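Local coordinates for DNA polymerase III subunit beta (Deinococcus radiodurans, PDB 4TRT), which probably tethers DNA polymerases and other proteins to DNA as a ring-shaped head-to-tail homodimer, giving them processivity, at residues E51-C56 / P116-P121; D197-V202 / V224-K229. All coordinates share one frame; numbering follows the deposited sequence. Where two conformers were deposited one is given.

Contact 1 (E51-C56 / P116-P121); sequences EIDLSC and PPLSFP
The ring of F120 lies against the strand at S55, whose CB sits over one face, 3.9 Å from the ring centroid and 25° off the ring normal. This CH-pi contact is offset toward the rim, where CE1 and CZ pass closest. The outer edge of the same ring abuts the strand backbone at D53: the carbonyl oxygen of D53 stands 3.7 Å from F120 CE2, close to the ring plane, and CB of D53 comes equally near CZ. F120 reaches this place because CG is anti to its carbonyl carbon (chi1 -60°), which turns the ring from the loop to the strand.

Beyond D53 the fit is looser and more hydrated. L118 offers one methyl, CD2, which rests 3.9 Å from OD1 of D53, a plain van der Waals contact. That carboxylate is engaged elsewhere, OD1 with the hydroxyl of T48 and OD2 with the amide of N227. A water accepts a hydrogen bond from the backbone N of S119 at 2.8 Å and gives a weak one to OD2 of D53, bridging loop and strand.

The loop 116-121, part of the connection from the N-terminal to the central domain, lies on one face of the sheet at strand 52-59, where F120 also touches K225 and N227 of strand 224-229. On the other face, L54 packs on helix 8-21.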
# COMPACT_ATOMS: atom_id res chain seq x y z
N GLU A 51 11.25 16.19 18.86
CA GLU A 51 10.92 17.44 18.13
C GLU A 51 9.53 17.94 18.49
O GLU A 51 9.30 19.14 18.55
CB GLU A 51 11.03 17.24 16.61
CG GLU A 51 12.43 16.85 16.15
CD GLU A 51 13.50 17.84 16.57
OE1 GLU A 51 13.25 19.08 16.59
OE2 GLU A 51 14.62 17.39 16.92
N ILE A 52 8.61 17.02 18.71
CA ILE A 52 7.31 17.41 19.25
C ILE A 52 6.94 16.56 20.46
O ILE A 52 7.42 15.46 20.61
CB ILE A 52 6.18 17.38 18.18
CG1 ILE A 52 5.84 15.97 17.73
CG2 ILE A 52 6.53 18.26 16.99
CD1 ILE A 52 4.45 15.85 17.14
N ASP A 53 6.08 17.11 21.32
CA ASP A 53 5.42 16.34 22.37
C ASP A 53 3.95 16.32 22.04
O ASP A 53 3.41 17.30 21.54
CB ASP A 53 5.55 16.99 23.76
CG ASP A 53 6.97 17.40 24.09
OD1 ASP A 53 7.90 16.66 23.73
OD2 ASP A 53 7.14 18.47 24.73
N LEU A 54 3.30 15.21 22.37
CA LEU A 54 1.88 15.05 22.09
C LEU A 54 1.19 14.41 23.28
O LEU A 54 1.73 13.50 23.91
CB LEU A 54 1.72 14.17 20.85
CG LEU A 54 0.32 13.90 20.32
CD1 LEU A 54 -0.33 15.19 19.82
CD2 LEU A 54 0.39 12.84 19.23
N SER A 55 -0.01 14.90 23.56
CA SER A 55 -0.85 14.40 24.62
C SER A 55 -2.26 14.26 24.09
O SER A 55 -2.75 15.15 23.39
CB SER A 55 -0.85 15.39 25.77
OG SER A 55 -1.46 14.83 26.90
N CYS A 56 -2.91 13.14 24.40
CA CYS A 56 -4.30 12.93 24.01
C CYS A 56 -5.10 12.43 25.19
O CYS A 56 -4.70 11.48 25.87
CB CYS A 56 -4.41 11.91 22.87
SG CYS A 56 -6.07 11.88 22.15
N PRO A 116 10.48 11.62 31.23
CA PRO A 116 10.46 13.07 31.49
C PRO A 116 9.07 13.64 31.74
O PRO A 116 8.13 13.24 31.06
CB PRO A 116 11.03 13.67 30.19
CG PRO A 116 10.70 12.66 29.15
CD PRO A 116 10.96 11.35 29.86
N PRO A 117 8.95 14.60 32.67
CA PRO A 117 7.67 15.28 32.79
C PRO A 117 7.44 16.12 31.54
O PRO A 117 8.29 16.94 31.19
CB PRO A 117 7.86 16.18 34.02
CG PRO A 117 9.33 16.43 34.07
CD PRO A 117 9.97 15.16 33.58
N LEU A 118 6.33 15.88 30.85
CA LEU A 118 5.96 16.69 29.70
C LEU A 118 4.90 17.70 30.14
O LEU A 118 3.93 17.31 30.77
CB LEU A 118 5.42 15.80 28.57
CG LEU A 118 6.36 14.73 28.03
CD1 LEU A 118 5.63 13.78 27.08
CD2 LEU A 118 7.59 15.35 27.37
N SER A 119 5.11 18.98 29.83
CA SER A 119 4.22 20.06 30.26
C SER A 119 3.60 20.74 29.06
O SER A 119 4.31 21.16 28.15
CB SER A 119 4.97 21.13 31.07
OG SER A 119 4.93 20.88 32.47
N PHE A 120 2.28 20.89 29.08
CA PHE A 120 1.54 21.54 28.02
C PHE A 120 0.83 22.78 28.58
O PHE A 120 -0.17 22.64 29.27
CB PHE A 120 0.54 20.55 27.40
CG PHE A 120 1.19 19.32 26.81
CD1 PHE A 120 1.43 18.20 27.61
CD2 PHE A 120 1.54 19.27 25.48
CE1 PHE A 120 2.03 17.07 27.07
CE2 PHE A 120 2.14 18.14 24.93
CZ PHE A 120 2.38 17.04 25.73
N PRO A 121 1.36 23.99 28.32
CA PRO A 121 0.69 25.21 28.79
C PRO A 121 -0.66 25.45 28.11
O PRO A 121 -0.87 25.00 26.99
CB PRO A 121 1.69 26.33 28.46
CG PRO A 121 2.58 25.76 27.41
CD PRO A 121 2.67 24.29 27.71
O HOH W 1 7.22 19.24 27.98

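Contact 2 (D197-V202 / V224-K229); sequences DELIRV and VKMNLK
M226 reaches from strand 224-229 to helix 197-202 and meets three of its residues. Its sulfur contact is with L199: SD lies 3.7 Å from CD2 and slightly farther from CG, the two side chains passing at a slant. The thioether gets there fully stretched, CG anti to the backbone N (chi1 -177°) and chi2 likewise extended, before bending at chi3 (-81°), which brings its methyl between E198 and V202.

That methyl, CE, makes the remaining M226 contacts. It is 3.6 Å from CB of E198, as near to the backbone oxygen of that residue, and 4.0 Å from CG2 of V202. E198 contributes little more than its CB, since its chain bends at chi2 and takes the carboxylate away from the strand. Replacing M226 by an alanine would probably open a gap beneath E198, L199 and V202, leaving L199 to lean on L228 and V202 on V224 alone within this contact.

Branched aliphatic pairs complete the contact at its two ends. V202 CB faces V224 CG1 at 4.2 Å, while L199 CD1 meets L228 CD2 at a similar distance. The alternate residues V224, M226 and L228 all face the helix; the segment axes of 197-202 and 224-229 run antiparallel (176°), 10.3 Å apart at closest approach.

In this family helices line the DNA channel inside antiparallel sheets, so the contact probably joins the ring's inner and outer layers. No hydrogen bond or salt bridge joins the segments; mostly buried apolar side chains, with CB of E198 at the margin, fit by shape.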
# COMPACT_ATOMS: atom_id res chain seq x y z
N ASP A 197 3.55 18.71 9.44
CA ASP A 197 3.07 17.37 9.08
C ASP A 197 2.36 16.69 10.25
O ASP A 197 1.33 16.05 10.06
CB ASP A 197 4.21 16.48 8.61
CG ASP A 197 4.83 16.95 7.31
OD1 ASP A 197 4.13 17.58 6.50
OD2 ASP A 197 6.03 16.68 7.11
N GLU A 198 2.93 16.83 11.44
CA GLU A 198 2.34 16.24 12.64
C GLU A 198 1.04 16.96 12.98
O GLU A 198 0.09 16.31 13.40
CB GLU A 198 3.31 16.31 13.83
CG GLU A 198 4.64 15.59 13.62
CD GLU A 198 4.50 14.13 13.24
OE1 GLU A 198 3.45 13.49 13.52
OE2 GLU A 198 5.47 13.60 12.64
N LEU A 199 1.03 18.28 12.80
CA LEU A 199 -0.15 19.08 13.10
C LEU A 199 -1.31 18.67 12.21
O LEU A 199 -2.42 18.50 12.68
CB LEU A 199 0.13 20.58 12.99
CG LEU A 199 0.72 21.27 14.21
CD1 LEU A 199 1.20 22.68 13.89
CD2 LEU A 199 -0.30 21.27 15.35
N ILE A 200 -1.02 18.50 10.92
CA ILE A 200 -2.02 18.06 9.96
C ILE A 200 -2.66 16.74 10.41
O ILE A 200 -3.86 16.56 10.26
CB ILE A 200 -1.43 17.93 8.54
CG1 ILE A 200 -1.11 19.31 7.98
CG2 ILE A 200 -2.39 17.20 7.59
CD1 ILE A 200 -0.24 19.26 6.74
N ARG A 201 -1.87 15.84 10.96
CA ARG A 201 -2.39 14.54 11.38
C ARG A 201 -3.32 14.61 12.60
O ARG A 201 -4.14 13.72 12.78
CB ARG A 201 -1.24 13.58 11.62
CG ARG A 201 -0.57 13.20 10.31
CD ARG A 201 0.74 12.46 10.47
NE ARG A 201 1.36 12.23 9.17
CZ ARG A 201 1.06 11.22 8.37
NH1 ARG A 201 0.15 10.34 8.74
NH2 ARG A 201 1.67 11.08 7.20
N VAL A 202 -3.22 15.67 13.41
CA VAL A 202 -4.06 15.78 14.63
C VAL A 202 -5.18 16.83 14.57
O VAL A 202 -6.14 16.74 15.33
CB VAL A 202 -3.23 16.00 15.91
CG1 VAL A 202 -2.19 14.90 16.11
CG2 VAL A 202 -2.58 17.36 15.93
N VAL A 224 -6.53 16.85 22.13
CA VAL A 224 -5.10 16.79 21.85
C VAL A 224 -4.37 18.06 22.23
O VAL A 224 -4.88 19.16 22.02
CB VAL A 224 -4.82 16.53 20.35
CG1 VAL A 224 -3.33 16.61 20.08
CG2 VAL A 224 -5.36 15.18 19.91
N LYS A 225 -3.16 17.91 22.80
CA LYS A 225 -2.24 19.01 23.02
C LYS A 225 -0.90 18.67 22.37
O LYS A 225 -0.40 17.55 22.52
CB LYS A 225 -2.01 19.24 24.51
CG LYS A 225 -3.29 19.28 25.34
CD LYS A 225 -2.97 19.64 26.79
CE LYS A 225 -4.20 20.00 27.60
NZ LYS A 225 -4.76 18.81 28.26
N MET A 226 -0.30 19.61 21.65
CA MET A 226 0.98 19.37 20.98
C MET A 226 1.93 20.50 21.27
O MET A 226 1.57 21.67 21.08
CB MET A 226 0.79 19.22 19.47
CG MET A 226 2.08 18.89 18.73
SD MET A 226 1.93 18.79 16.94
CE MET A 226 1.28 17.14 16.74
N ASN A 227 3.15 20.15 21.70
CA ASN A 227 4.26 21.09 21.81
C ASN A 227 5.14 20.95 20.58
O ASN A 227 5.48 19.82 20.18
CB ASN A 227 5.12 20.83 23.06
CG ASN A 227 4.40 21.11 24.36
OD1 ASN A 227 3.48 21.92 24.41
ND2 ASN A 227 4.85 20.45 25.44
N LEU A 228 5.52 22.08 20.00
CA LEU A 228 6.46 22.10 18.89
C LEU A 228 7.37 23.30 18.99
O LEU A 228 7.04 24.29 19.66
CB LEU A 228 5.75 22.14 17.55
CG LEU A 228 4.68 23.23 17.42
CD1 LEU A 228 4.78 24.01 16.11
CD2 LEU A 228 3.29 22.62 17.59
N LYS A 229 8.52 23.20 18.32
CA LYS A 229 9.48 24.27 18.28
C LYS A 229 9.05 25.26 17.23
O LYS A 229 8.30 24.92 16.33
CB LYS A 229 10.86 23.73 17.90
CG LYS A 229 11.45 22.79 18.91
CD LYS A 229 12.77 22.22 18.41
CE LYS A 229 13.28 21.13 19.33
NZ LYS A 229 14.25 20.28 18.59

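Contacts 1 and 2 lie with their centres about 10 Å apart and meet where strands 52-59 and 224-229 run antiparallel as neighbours, joining the sheets of the N-terminal and central domains. Contact 1 places a loop on one face of this shared sheet, contact 2 a helix on the other, which probably faces the DNA. N227 ties them together: its ND2 probably donates a hydrogen bond to the backbone oxygen of S119 at 2.9 Å. Beside the end of strand 224-229, OE1 of E51 forms a short salt bridge with NZ of K229 at 2.5 Å. Apolar packing also crosses the seam, with I52 and L54 of contact 1 lying beside M226 and V224 of contact 2.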